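Local coordinates for protein leucyl aminopeptidase (Trypanosoma brucei brucei, PDB 5NTD) that probably removes leucine and other residues from the N termini of peptides, as a manganese-bound M17 aminopeptidase that binds the inhibitor bestatin, at residues Phe99-Val104 with Leu131-Glu136; Pro451-Asn456 with Val472-Tyr477; Gly432-Glu437 with Leu514-Arg519; Asp241-Cys244 with Glu250-Tyr253. All blocks are in the same frame, centred on the assembly; numbering follows the deposited sequence.

Contact 1: Phe99-Val104 with Leu131-Glu136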
loop_
_atom_site.group_PDB
_atom_site.type_symbol
_atom_site.label_atom_id
_atom_site.label_comp_id
_atom_site.label_asym_id
_atom_site.label_seq_id
_atom_site.Cartn_x
_atom_site.Cartn_y
_atom_site.Cartn_z
ATOM N N PHE G 99 28.032 -1.521 -50.910
ATOM C CA PHE G 99 28.711 -2.065 -49.743
ATOM C C PHE G 99 27.893 -3.174 -49.121
ATOM O O PHE G 99 26.660 -3.166 -49.165
ATOM C CB PHE G 99 28.897 -1.012 -48.729
ATOM C CG PHE G 99 29.700 0.117 -49.197
ATOM C CD1 PHE G 99 29.103 1.169 -49.882
ATOM C CD2 PHE G 99 31.040 0.201 -48.873
ATOM C CE1 PHE G 99 29.849 2.283 -50.259
ATOM C CE2 PHE G 99 31.809 1.314 -49.247
ATOM C CZ PHE G 99 31.204 2.352 -49.941
ATOM N N VAL G 100 28.608 -4.148 -48.588
ATOM C CA VAL G 100 28.001 -5.186 -47.737
ATOM C C VAL G 100 28.460 -4.914 -46.316
ATOM O O VAL G 100 29.654 -4.668 -46.054
ATOM C CB VAL G 100 28.447 -6.598 -48.111
ATOM C CG1 VAL G 100 28.035 -7.573 -47.025
ATOM C CG2 VAL G 100 27.825 -7.003 -49.426
ATOM N N ARG G 101 27.494 -4.898 -45.421
ATOM C CA ARG G 101 27.798 -4.708 -43.996
ATOM C C ARG G 101 27.963 -6.095 -43.412
ATOM O O ARG G 101 27.089 -6.939 -43.572
ATOM C CB ARG G 101 26.691 -3.949 -43.270
ATOM C CG ARG G 101 26.989 -3.624 -41.819
ATOM C CD ARG G 101 28.153 -2.659 -41.642
ATOM N NE ARG G 101 28.116 -1.947 -40.374
ATOM C CZ ARG G 101 28.985 -1.010 -39.984
ATOM N NH1 ARG G 101 30.010 -0.664 -40.735
ATOM N NH2 ARG G 101 28.824 -0.413 -38.812
ATOM N N VAL G 102 29.073 -6.297 -42.736
ATOM C CA VAL G 102 29.355 -7.555 -42.050
ATOM C C VAL G 102 29.381 -7.304 -40.559
ATOM O O VAL G 102 30.185 -6.507 -40.089
ATOM C CB VAL G 102 30.722 -8.168 -42.451
ATOM C CG1 VAL G 102 30.994 -9.448 -41.674
ATOM C CG2 VAL G 102 30.737 -8.478 -43.931
ATOM N N VAL G 103 28.481 -7.975 -39.843
ATOM C CA VAL G 103 28.364 -7.797 -38.380
ATOM C C VAL G 103 28.858 -9.018 -37.688
ATOM O O VAL G 103 28.326 -10.101 -37.862
ATOM C CB VAL G 103 26.921 -7.534 -37.916
ATOM C CG1 VAL G 103 26.865 -7.321 -36.408
ATOM C CG2 VAL G 103 26.359 -6.308 -38.625
ATOM N N VAL G 104 29.924 -8.825 -36.941
ATOM C CA VAL G 104 30.542 -9.917 -36.169
ATOM C C VAL G 104 29.959 -9.880 -34.732
ATOM O O VAL G 104 29.834 -8.798 -34.153
ATOM C CB VAL G 104 32.059 -9.766 -36.088
ATOM C CG1 VAL G 104 32.667 -10.837 -35.222
ATOM C CG2 VAL G 104 32.665 -9.828 -37.472
ATOM N N LEU G 131 20.573 -7.642 -36.893
ATOM C CA LEU G 131 19.447 -7.415 -37.811
ATOM C C LEU G 131 18.866 -5.994 -37.734
ATOM O O LEU G 131 18.094 -5.578 -38.588
ATOM C CB LEU G 131 18.352 -8.434 -37.567
ATOM C CG LEU G 131 18.745 -9.852 -37.958
ATOM C CD1 LEU G 131 17.693 -10.829 -37.519
ATOM C CD2 LEU G 131 18.929 -9.938 -39.472
ATOM N N ASP G 132 19.223 -5.261 -36.691
ATOM C CA ASP G 132 18.859 -3.846 -36.595
ATOM C C ASP G 132 19.571 -3.010 -37.665
ATOM O O ASP G 132 19.191 -1.884 -37.900
ATOM C CB ASP G 132 19.178 -3.289 -35.214
ATOM C CG ASP G 132 18.017 -2.532 -34.598
ATOM O OD1 ASP G 132 16.840 -2.912 -34.804
ATOM O OD2 ASP G 132 18.288 -1.554 -33.877
ATOM N N GLU G 133 20.599 -3.567 -38.291
ATOM C CA GLU G 133 21.329 -2.881 -39.389
ATOM C C GLU G 133 20.740 -3.155 -40.785
ATOM O O GLU G 133 21.225 -2.650 -41.778
ATOM C CB GLU G 133 22.828 -3.179 -39.400
ATOM C CG GLU G 133 23.661 -2.525 -38.276
ATOM C CD GLU G 133 25.184 -2.699 -38.396
ATOM O OE1 GLU G 133 25.691 -3.785 -38.797
ATOM O OE2 GLU G 133 25.911 -1.719 -38.059
ATOM N N VAL G 134 19.661 -3.918 -40.844
ATOM C CA VAL G 134 18.988 -4.181 -42.115
ATOM C C VAL G 134 18.518 -2.843 -42.687
ATOM O O VAL G 134 17.862 -2.078 -41.997
ATOM C CB VAL G 134 17.827 -5.181 -41.976
ATOM C CG1 VAL G 134 16.924 -5.189 -43.194
ATOM C CG2 VAL G 134 18.383 -6.583 -41.799
ATOM N N LYS G 135 18.873 -2.596 -43.943
ATOM C CA LYS G 135 18.580 -1.299 -44.643
ATOM C C LYS G 135 17.222 -1.337 -45.392
ATOM O O LYS G 135 16.469 -0.390 -45.324
ATOM C CB LYS G 135 19.744 -0.761 -45.493
ATOM C CG LYS G 135 20.102 -1.643 -46.649
ATOM C CD LYS G 135 21.412 -1.171 -47.329
ATOM C CE LYS G 135 21.309 -1.171 -48.841
ATOM N NZ LYS G 135 22.522 -0.666 -49.527
ATOM N N GLU G 136 16.873 -2.473 -45.982
ATOM C CA GLU G 136 15.613 -2.648 -46.768
ATOM C C GLU G 136 14.860 -3.883 -46.330
ATOM O O GLU G 136 15.431 -4.758 -45.695
ATOM C CB GLU G 136 15.908 -2.788 -48.271
#
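The NE edge of the Arg101 guanidinium meets the Glu133 carboxylate and forms a salt bridge. NE lies 3.2 Å from Glu133 OE2, and NH2 of the same arginine lies 3.3 Å from that oxygen. The grip is side-on, with two nitrogens on one atom. OE2 lies nearly in the guanidinium plane, but both donors come from one face of the carboxylate, whose plane is turned 48° from that of the guanidinium. CG of Arg101 is anti to the backbone N (chi1 -175°), and the bend at chi2 (65°) turns NE toward the acid. Glu133 reaches across with an extended chain beyond CG. It stands on a type I turn from Leu131 to Val134, closed by Val134 N to Leu131 O at 3.2 Å. Arg101 has a stronger partner in a second subunit, where NH2 also binds the carbonyl O of Gly85. The contact therefore lies at a subunit interface, and Glu133 packs there on Tyr84 of the second subunit. Within the N-terminal domain, of the macro clan, strand 99-107 runs between strands 46-52 and 83-89. The turn follows helix 120-131 and leads to strand 140-145 of the same sheet.

Contact 2: Pro451-Asn456 with Val472-Tyr477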
loop_
_atom_site.group_PDB
_atom_site.type_symbol
_atom_site.label_atom_id
_atom_site.label_comp_id
_atom_site.label_asym_id
_atom_site.label_seq_id
_atom_site.Cartn_x
_atom_site.Cartn_y
_atom_site.Cartn_z
ATOM N N PRO G 451 -0.105 -30.057 3.882
ATOM C CA PRO G 451 -0.785 -29.325 4.971
ATOM C C PRO G 451 -1.156 -27.884 4.645
ATOM O O PRO G 451 -2.056 -27.323 5.270
ATOM C CB PRO G 451 0.237 -29.342 6.113
ATOM C CG PRO G 451 1.251 -30.361 5.737
ATOM C CD PRO G 451 1.266 -30.418 4.247
ATOM N N GLU G 452 -0.492 -27.304 3.658
ATOM C CA GLU G 452 -0.785 -25.920 3.264
ATOM C C GLU G 452 -2.164 -25.727 2.643
ATOM O O GLU G 452 -2.669 -24.608 2.582
ATOM C CB GLU G 452 0.264 -25.393 2.295
ATOM C CG GLU G 452 1.639 -25.218 2.936
ATOM C CD GLU G 452 1.674 -24.145 4.013
ATOM O OE1 GLU G 452 0.734 -23.338 4.102
ATOM O OE2 GLU G 452 2.661 -24.112 4.771
ATOM N N PHE G 453 -2.773 -26.819 2.220
ATOM C CA PHE G 453 -4.043 -26.740 1.514
ATOM C C PHE G 453 -5.254 -27.228 2.332
ATOM O O PHE G 453 -6.290 -27.526 1.754
ATOM C CB PHE G 453 -3.937 -27.489 0.165
ATOM C CG PHE G 453 -3.014 -26.833 -0.805
ATOM C CD1 PHE G 453 -3.419 -25.744 -1.547
ATOM C CD2 PHE G 453 -1.718 -27.287 -0.964
ATOM C CE1 PHE G 453 -2.548 -25.121 -2.438
ATOM C CE2 PHE G 453 -0.849 -26.681 -1.855
ATOM C CZ PHE G 453 -1.264 -25.599 -2.598
ATOM N N LYS G 454 -5.116 -27.295 3.645
ATOM C CA LYS G 454 -6.216 -27.770 4.522
ATOM C C LYS G 454 -7.394 -26.783 4.391
ATOM O O LYS G 454 -7.209 -25.571 4.330
ATOM C CB LYS G 454 -5.790 -27.993 5.992
ATOM N N SER G 455 -8.590 -27.336 4.312
ATOM C CA SER G 455 -9.836 -26.567 4.235
ATOM C C SER G 455 -10.797 -27.021 5.324
ATOM O O SER G 455 -10.877 -28.193 5.627
ATOM C CB SER G 455 -10.478 -26.743 2.857
ATOM O OG SER G 455 -11.794 -26.232 2.808
ATOM N N ASN G 456 -11.553 -26.084 5.870
ATOM C CA ASN G 456 -12.623 -26.433 6.828
ATOM C C ASN G 456 -13.756 -27.293 6.211
ATOM O O ASN G 456 -14.265 -28.206 6.841
ATOM C CB ASN G 456 -13.296 -25.186 7.398
ATOM C CG ASN G 456 -12.442 -24.472 8.439
ATOM O OD1 ASN G 456 -11.626 -25.086 9.110
ATOM N ND2 ASN G 456 -12.671 -23.174 8.592
ATOM N N VAL G 472 6.386 -22.454 -5.621
ATOM C CA VAL G 472 6.398 -23.089 -6.948
ATOM C C VAL G 472 5.958 -24.544 -6.742
ATOM O O VAL G 472 5.169 -25.078 -7.490
ATOM C CB VAL G 472 7.766 -23.071 -7.619
ATOM C CG1 VAL G 472 7.636 -23.583 -9.050
ATOM C CG2 VAL G 472 8.371 -21.679 -7.641
ATOM N N SER G 473 6.518 -25.147 -5.700
ATOM C CA SER G 473 6.301 -26.545 -5.390
ATOM C C SER G 473 4.853 -26.819 -5.006
ATOM O O SER G 473 4.219 -27.762 -5.483
ATOM C CB SER G 473 7.235 -26.992 -4.283
ATOM O OG SER G 473 8.596 -26.710 -4.599
ATOM N N CYS G 474 4.339 -25.994 -4.126
ATOM C CA CYS G 474 2.953 -26.151 -3.629
ATOM C C CYS G 474 1.920 -26.049 -4.756
ATOM O O CYS G 474 0.956 -26.799 -4.778
ATOM C CB CYS G 474 2.626 -25.133 -2.529
ATOM S SG CYS G 474 3.375 -25.561 -0.944
ATOM N N ALA G 475 2.133 -25.151 -5.697
ATOM C CA ALA G 475 1.225 -25.060 -6.866
ATOM C C ALA G 475 1.254 -26.368 -7.674
ATOM O O ALA G 475 0.237 -26.867 -8.133
ATOM C CB ALA G 475 1.569 -23.888 -7.745
ATOM N N GLY G 476 2.446 -26.922 -7.809
ATOM C CA GLY G 476 2.621 -28.219 -8.472
ATOM C C GLY G 476 1.906 -29.307 -7.707
ATOM O O GLY G 476 1.155 -30.102 -8.268
ATOM N N TYR G 477 2.098 -29.301 -6.404
ATOM C CA TYR G 477 1.458 -30.308 -5.538
ATOM C C TYR G 477 -0.045 -30.320 -5.771
ATOM O O TYR G 477 -0.666 -31.361 -5.883
ATOM C CB TYR G 477 1.767 -30.081 -4.053
ATOM C CG TYR G 477 0.862 -30.913 -3.179
ATOM C CD1 TYR G 477 1.112 -32.267 -2.972
ATOM C CD2 TYR G 477 -0.302 -30.375 -2.629
ATOM C CE1 TYR G 477 0.264 -33.055 -2.216
ATOM C CE2 TYR G 477 -1.158 -31.157 -1.870
ATOM C CZ TYR G 477 -0.868 -32.491 -1.672
ATOM O OH TYR G 477 -1.730 -33.272 -0.950
#
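Phe453 and Tyr477 are brought together by different first torsions. Phe453 has CG anti to its own carbonyl carbon (chi1 -67°), which sends the ring toward the helix. Tyr477 has CG opposite the backbone N (chi1 167°), which brings the edge of its ring to Phe453 CD2. The two side chains pass each other in opposite directions. Their planes are close to parallel, 26° apart, but the rings are slid so far that they barely overlap, with centroids 5.9 Å apart. The touch is made by Phe453 CD2 and Tyr477 CD2 at 3.8 Å. The far end of the Phe453 ring reaches the helix backbone. Its CZ is 3.3 Å from the carbonyl O of Cys474, which approaches the ring obliquely. Phe453 CE2 also packs on Cys474 CB at 3.9 Å. Cys474 O and Tyr477 CD2 approach from one side of the Phe453 ring plane; Cys474 and Tyr477 are three positions apart, about one helical turn. No hydrogen bond joins the two segments; apart from the Cys474 carbonyl, the touching groups are apolar.

Glu452 turns its carboxylate elsewhere, to Asn469 and Arg466. The Phe453 side chain is about 9 Å from the bound bestatin, so the contact lies near the inhibitor pocket. Loop and helix both lie in the catalytic domain. Segment 451-456 follows helix 446-449 and leads to strand 460-461, with Phe453 packed on Thr461. On helix 471-480, Tyr477 also packs on Pro446 and His449 of helix 446-449 and on Tyr418 of strand 415-419.

Contact 3: Gly432-Glu437 with Leu514-Arg519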
loop_
_atom_site.group_PDB
_atom_site.type_symbol
_atom_site.label_atom_id
_atom_site.label_comp_id
_atom_site.label_asym_id
_atom_site.label_seq_id
_atom_site.Cartn_x
_atom_site.Cartn_y
_atom_site.Cartn_z
ATOM N N GLY G 432 16.562 -29.564 -21.510
ATOM C CA GLY G 432 16.738 -28.119 -21.383
ATOM C C GLY G 432 18.136 -27.622 -21.760
ATOM O O GLY G 432 18.270 -26.589 -22.442
ATOM N N ARG G 433 19.156 -28.324 -21.287
ATOM C CA ARG G 433 20.542 -27.963 -21.575
ATOM C C ARG G 433 20.902 -28.145 -23.048
ATOM O O ARG G 433 21.655 -27.376 -23.614
ATOM C CB ARG G 433 21.502 -28.731 -20.689
ATOM C CG ARG G 433 21.597 -28.196 -19.264
ATOM C CD ARG G 433 22.654 -28.912 -18.416
ATOM N NE ARG G 433 22.023 -29.915 -17.544
ATOM C CZ ARG G 433 22.019 -31.244 -17.698
ATOM N NH1 ARG G 433 22.666 -31.848 -18.701
ATOM N NH2 ARG G 433 21.345 -31.960 -16.816
ATOM N N GLU G 434 20.368 -29.197 -23.639
ATOM C CA GLU G 434 20.608 -29.497 -25.063
ATOM C C GLU G 434 19.856 -28.536 -25.980
ATOM O O GLU G 434 20.410 -28.020 -26.937
ATOM C CB GLU G 434 20.196 -30.925 -25.421
ATOM C CG GLU G 434 21.170 -31.986 -24.937
ATOM C CD GLU G 434 22.506 -31.939 -25.679
ATOM O OE1 GLU G 434 22.500 -31.859 -26.940
ATOM O OE2 GLU G 434 23.541 -32.029 -24.994
ATOM N N SER G 435 18.578 -28.312 -25.670
ATOM C CA SER G 435 17.721 -27.423 -26.485
ATOM C C SER G 435 18.021 -25.949 -26.306
ATOM O O SER G 435 17.652 -25.129 -27.133
ATOM C CB SER G 435 16.258 -27.642 -26.163
ATOM O OG SER G 435 15.946 -27.196 -24.832
ATOM N N GLY G 436 18.638 -25.609 -25.195
ATOM C CA GLY G 436 18.808 -24.188 -24.797
ATOM C C GLY G 436 17.657 -23.625 -23.952
ATOM O O GLY G 436 17.773 -22.562 -23.355
ATOM N N GLU G 437 16.535 -24.339 -23.943
ATOM C CA GLU G 437 15.307 -23.928 -23.209
ATOM C C GLU G 437 15.390 -24.477 -21.796
ATOM O O GLU G 437 14.783 -25.488 -21.429
ATOM C CB GLU G 437 14.064 -24.319 -23.980
ATOM C CG GLU G 437 14.020 -23.535 -25.294
ATOM C CD GLU G 437 12.823 -23.773 -26.179
ATOM O OE1 GLU G 437 11.974 -24.597 -25.829
ATOM O OE2 GLU G 437 12.746 -23.101 -27.246
ATOM N N LEU G 514 10.436 -29.682 -25.399
ATOM C CA LEU G 514 9.662 -30.904 -25.565
ATOM C C LEU G 514 10.223 -31.795 -26.710
ATOM O O LEU G 514 10.335 -33.001 -26.569
ATOM C CB LEU G 514 8.205 -30.601 -25.859
ATOM C CG LEU G 514 7.387 -30.005 -24.724
ATOM C CD1 LEU G 514 5.993 -29.635 -25.201
ATOM C CD2 LEU G 514 7.295 -30.991 -23.559
ATOM N N THR G 515 10.544 -31.166 -27.827
ATOM C CA THR G 515 11.051 -31.886 -28.964
ATOM C C THR G 515 12.302 -32.665 -28.557
ATOM O O THR G 515 12.428 -33.845 -28.847
ATOM C CB THR G 515 11.350 -30.957 -30.134
ATOM O OG1 THR G 515 10.121 -30.337 -30.548
ATOM C CG2 THR G 515 11.917 -31.751 -31.324
ATOM N N GLU G 516 13.189 -31.988 -27.841
ATOM C CA GLU G 516 14.444 -32.580 -27.406
ATOM C C GLU G 516 14.178 -33.664 -26.377
ATOM O O GLU G 516 14.793 -34.745 -26.408
ATOM C CB GLU G 516 15.377 -31.517 -26.885
ATOM C CG GLU G 516 16.698 -32.039 -26.337
ATOM C CD GLU G 516 17.554 -32.769 -27.380
ATOM O OE1 GLU G 516 17.422 -32.482 -28.592
ATOM O OE2 GLU G 516 18.347 -33.656 -26.971
ATOM N N TYR G 517 13.235 -33.408 -25.480
ATOM C CA TYR G 517 12.837 -34.418 -24.475
ATOM C C TYR G 517 12.315 -35.708 -25.180
ATOM O O TYR G 517 12.731 -36.835 -24.859
ATOM C CB TYR G 517 11.793 -33.851 -23.478
ATOM C CG TYR G 517 11.209 -34.874 -22.500
ATOM C CD1 TYR G 517 11.921 -35.299 -21.407
ATOM C CD2 TYR G 517 9.979 -35.449 -22.734
ATOM C CE1 TYR G 517 11.414 -36.285 -20.553
ATOM C CE2 TYR G 517 9.457 -36.429 -21.897
ATOM C CZ TYR G 517 10.174 -36.850 -20.821
ATOM O OH TYR G 517 9.659 -37.818 -19.986
ATOM N N PHE G 518 11.422 -35.515 -26.123
ATOM C CA PHE G 518 10.850 -36.651 -26.899
ATOM C C PHE G 518 11.950 -37.452 -27.660
ATOM O O PHE G 518 11.944 -38.662 -27.677
ATOM C CB PHE G 518 9.819 -36.185 -27.927
ATOM C CG PHE G 518 8.610 -35.537 -27.344
ATOM C CD1 PHE G 518 8.170 -35.841 -26.083
ATOM C CD2 PHE G 518 7.895 -34.625 -28.093
ATOM C CE1 PHE G 518 7.032 -35.226 -25.552
ATOM C CE2 PHE G 518 6.767 -34.011 -27.592
ATOM C CZ PHE G 518 6.328 -34.323 -26.314
ATOM N N ARG G 519 12.908 -36.724 -28.203
ATOM C CA ARG G 519 14.044 -37.299 -28.944
ATOM C C ARG G 519 14.830 -38.336 -28.137
ATOM O O ARG G 519 15.244 -39.344 -28.692
ATOM C CB ARG G 519 15.041 -36.233 -29.395
ATOM C CG ARG G 519 15.109 -35.996 -30.886
ATOM C CD ARG G 519 15.594 -34.613 -31.291
ATOM N NE ARG G 519 16.895 -34.216 -30.764
ATOM C CZ ARG G 519 18.079 -34.448 -31.336
ATOM N NH1 ARG G 519 18.194 -35.131 -32.467
ATOM N NH2 ARG G 519 19.175 -33.971 -30.742
#
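The end of helix 422-435 lies beside helix 511-519, with the CA atoms of Ser435 and Glu516 6.2 Å apart. Glu516 carries most of the contact. Its CG is anti to the backbone N (chi1 177°), and a bend at chi2 brings the carboxylate across Glu434 at an angle. There Glu516 OE2 lies 3.6 Å from Glu434 CB. The methylenes of Ser435 and Glu516 meet more loosely, CB to CB at 4.0 Å. The end of Glu434 is modelled in two positions, so how closely the two carboxylates approach is doubtful. Arg519, one turn further along the helix, holds Glu516 OE1 with two nitrogens, NE at 2.8 Å and NH2 at 3.1 Å. NE reaches that oxygen from above the carboxylate plane, while NH2 meets the syn lone pair of OE1. The other oxygen, OE2, forms a salt bridge with Lys520. Arg519 and Lys520 would probably offset the charge of Glu516.

Where helix 422-435 ends, Gly436 takes positive phi (89°) and the chain turns away. Ser435 forms an ST turn there, its OG accepting from Glu437 N at 3.0 Å. The same OG bonds to the carbonyl O of Ala431, one turn back, so it ties the last turn to the residues that follow. Both helices belong to the catalytic part of the fold, and 511-519 is the last helix of the chain. Leu514 and Tyr517 face strand 395-400 of the large sheet.

Contact 4: Asp241-Cys244 with Glu250-Tyr253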
loop_
_atom_site.group_PDB
_atom_site.type_symbol
_atom_site.label_atom_id
_atom_site.label_comp_id
_atom_site.label_asym_id
_atom_site.label_seq_id
_atom_site.Cartn_x
_atom_site.Cartn_y
_atom_site.Cartn_z
ATOM N N ASP G 241 -10.551 -33.169 -29.972
ATOM C CA ASP G 241 -11.757 -33.279 -29.129
ATOM C C ASP G 241 -11.924 -31.944 -28.352
ATOM O O ASP G 241 -10.992 -31.484 -27.718
ATOM C CB ASP G 241 -11.621 -34.430 -28.140
ATOM C CG ASP G 241 -12.775 -34.500 -27.140
ATOM O OD1 ASP G 241 -13.940 -34.529 -27.600
ATOM O OD2 ASP G 241 -12.526 -34.582 -25.896
ATOM N N VAL G 242 -13.106 -31.381 -28.409
ATOM C CA VAL G 242 -13.401 -30.121 -27.770
ATOM C C VAL G 242 -14.567 -30.271 -26.819
ATOM O O VAL G 242 -15.666 -30.628 -27.224
ATOM C CB VAL G 242 -13.780 -29.032 -28.785
ATOM C CG1 VAL G 242 -14.117 -27.722 -28.082
ATOM C CG2 VAL G 242 -12.645 -28.795 -29.766
ATOM N N ILE G 243 -14.342 -29.944 -25.557
ATOM C CA ILE G 243 -15.433 -29.831 -24.597
ATOM C C ILE G 243 -15.603 -28.356 -24.296
ATOM O O ILE G 243 -14.713 -27.714 -23.734
ATOM C CB ILE G 243 -15.176 -30.623 -23.325
ATOM C CG1 ILE G 243 -14.683 -32.014 -23.698
ATOM C CG2 ILE G 243 -16.450 -30.712 -22.501
ATOM C CD1 ILE G 243 -14.304 -32.854 -22.512
ATOM N N CYS G 244 -16.764 -27.829 -24.628
ATOM C CA CYS G 244 -16.984 -26.367 -24.689
ATOM C C CYS G 244 -18.042 -25.833 -23.733
ATOM O O CYS G 244 -19.108 -26.416 -23.571
ATOM C CB CYS G 244 -17.379 -25.937 -26.093
ATOM S SG CYS G 244 -17.554 -24.137 -26.259
ATOM N N GLU G 250 -21.731 -29.659 -17.282
ATOM C CA GLU G 250 -22.587 -30.917 -17.372
ATOM C C GLU G 250 -21.758 -32.175 -17.225
ATOM O O GLU G 250 -22.178 -33.139 -16.614
ATOM C CB GLU G 250 -23.353 -31.021 -18.679
ATOM C CG GLU G 250 -24.169 -29.784 -19.091
ATOM C CD GLU G 250 -25.325 -29.412 -18.159
ATOM O OE1 GLU G 250 -25.517 -30.054 -17.096
ATOM O OE2 GLU G 250 -26.059 -28.432 -18.512
ATOM N N ARG G 251 -20.537 -32.132 -17.741
ATOM C CA ARG G 251 -19.632 -33.303 -17.699
ATOM C C ARG G 251 -18.658 -33.342 -16.519
ATOM O O ARG G 251 -17.769 -34.188 -16.473
ATOM C CB ARG G 251 -18.885 -33.394 -18.999
ATOM C CG ARG G 251 -19.826 -33.715 -20.165
ATOM C CD ARG G 251 -19.127 -33.711 -21.516
ATOM N NE ARG G 251 -18.071 -34.732 -21.575
ATOM C CZ ARG G 251 -17.288 -34.959 -22.626
ATOM N NH1 ARG G 251 -16.334 -35.880 -22.548
ATOM N NH2 ARG G 251 -17.435 -34.271 -23.755
ATOM N N GLY G 252 -18.864 -32.470 -15.536
ATOM C CA GLY G 252 -18.150 -32.560 -14.232
ATOM C C GLY G 252 -16.803 -31.875 -14.185
ATOM O O GLY G 252 -16.073 -32.012 -13.217
ATOM N N TYR G 253 -16.492 -31.097 -15.212
ATOM C CA TYR G 253 -15.231 -30.332 -15.268
ATOM C C TYR G 253 -15.371 -28.977 -14.560
ATOM O O TYR G 253 -15.265 -27.906 -15.166
ATOM C CB TYR G 253 -14.774 -30.135 -16.712
ATOM C CG TYR G 253 -14.346 -31.429 -17.376
ATOM C CD1 TYR G 253 -13.033 -31.878 -17.290
ATOM C CD2 TYR G 253 -15.265 -32.196 -18.123
ATOM C CE1 TYR G 253 -12.633 -33.055 -17.933
ATOM C CE2 TYR G 253 -14.881 -33.384 -18.751
ATOM C CZ TYR G 253 -13.563 -33.809 -18.650
ATOM O OH TYR G 253 -13.172 -34.990 -19.206
#
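One face of the Arg251 guanidinium is covered by Ile243 CD1, which sits 3.4 Å above the plane and toward its rim. The same methyl also meets the Tyr253 ring, obliquely, with CD1 3.8 Å from Tyr253 CE2. Ile243 is thus the shared partner of two flat groups. Its CG1 adds a second touch, 3.6 Å from Arg251 NH2. Ile243 and Arg251 cross at about a right angle, so the CG1-CD1 arm lies across the guanidinium. Arg251 is extended at chi2 and bends at chi3 (62°). Ile243 CG1 is turned opposite the carbonyl carbon (chi1 -47°), which carries CD1 out toward both partners. No hydrogen bond crosses the contact.

Segment 250-253 starts at the last residue of helix 246-250, which a Schellman motif closes. Gly252 has positive phi (87°) and is its C-prime residue, with Tyr253 N bonded to Leu248 O and Gly252 N to Cys249 O. Tyr253 then stands at the N-cap position of helix 254-260. The short helix between strand 239-244 and this turn brings the chain back to the side of the strand that carries Ile243. That strand pairs antiparallel with strand 268-274, and Tyr253 packs there on Leu269. The hydroxyl of Tyr253 bonds to His384 of helix 374-387, a helix that also touches Ile243. Arg251 O accepts from Lys360 NZ.

In the fold
From the N terminus, contact 1 closes first, joining strand 99-107 of the N-terminal sheet to the turn after helix 120-131. Contact 4 follows as a short loop around helix 246-250, on the strand 239-244 that pairs with 268-274 in the catalytic sheet. Contact 3 opens next with helix 422-435 and closes only at the last helix, 511-519. Contact 2 opens and closes within that long span, linking loop 451-456 to helix 471-480. Apart from this nesting the contacts run in series, and none cross. Contact 1 lies on the opposite side of the chain's centre from contacts 2 and 4, about 53 and 52 Å away between centres. Contact 3 sits nearer the middle.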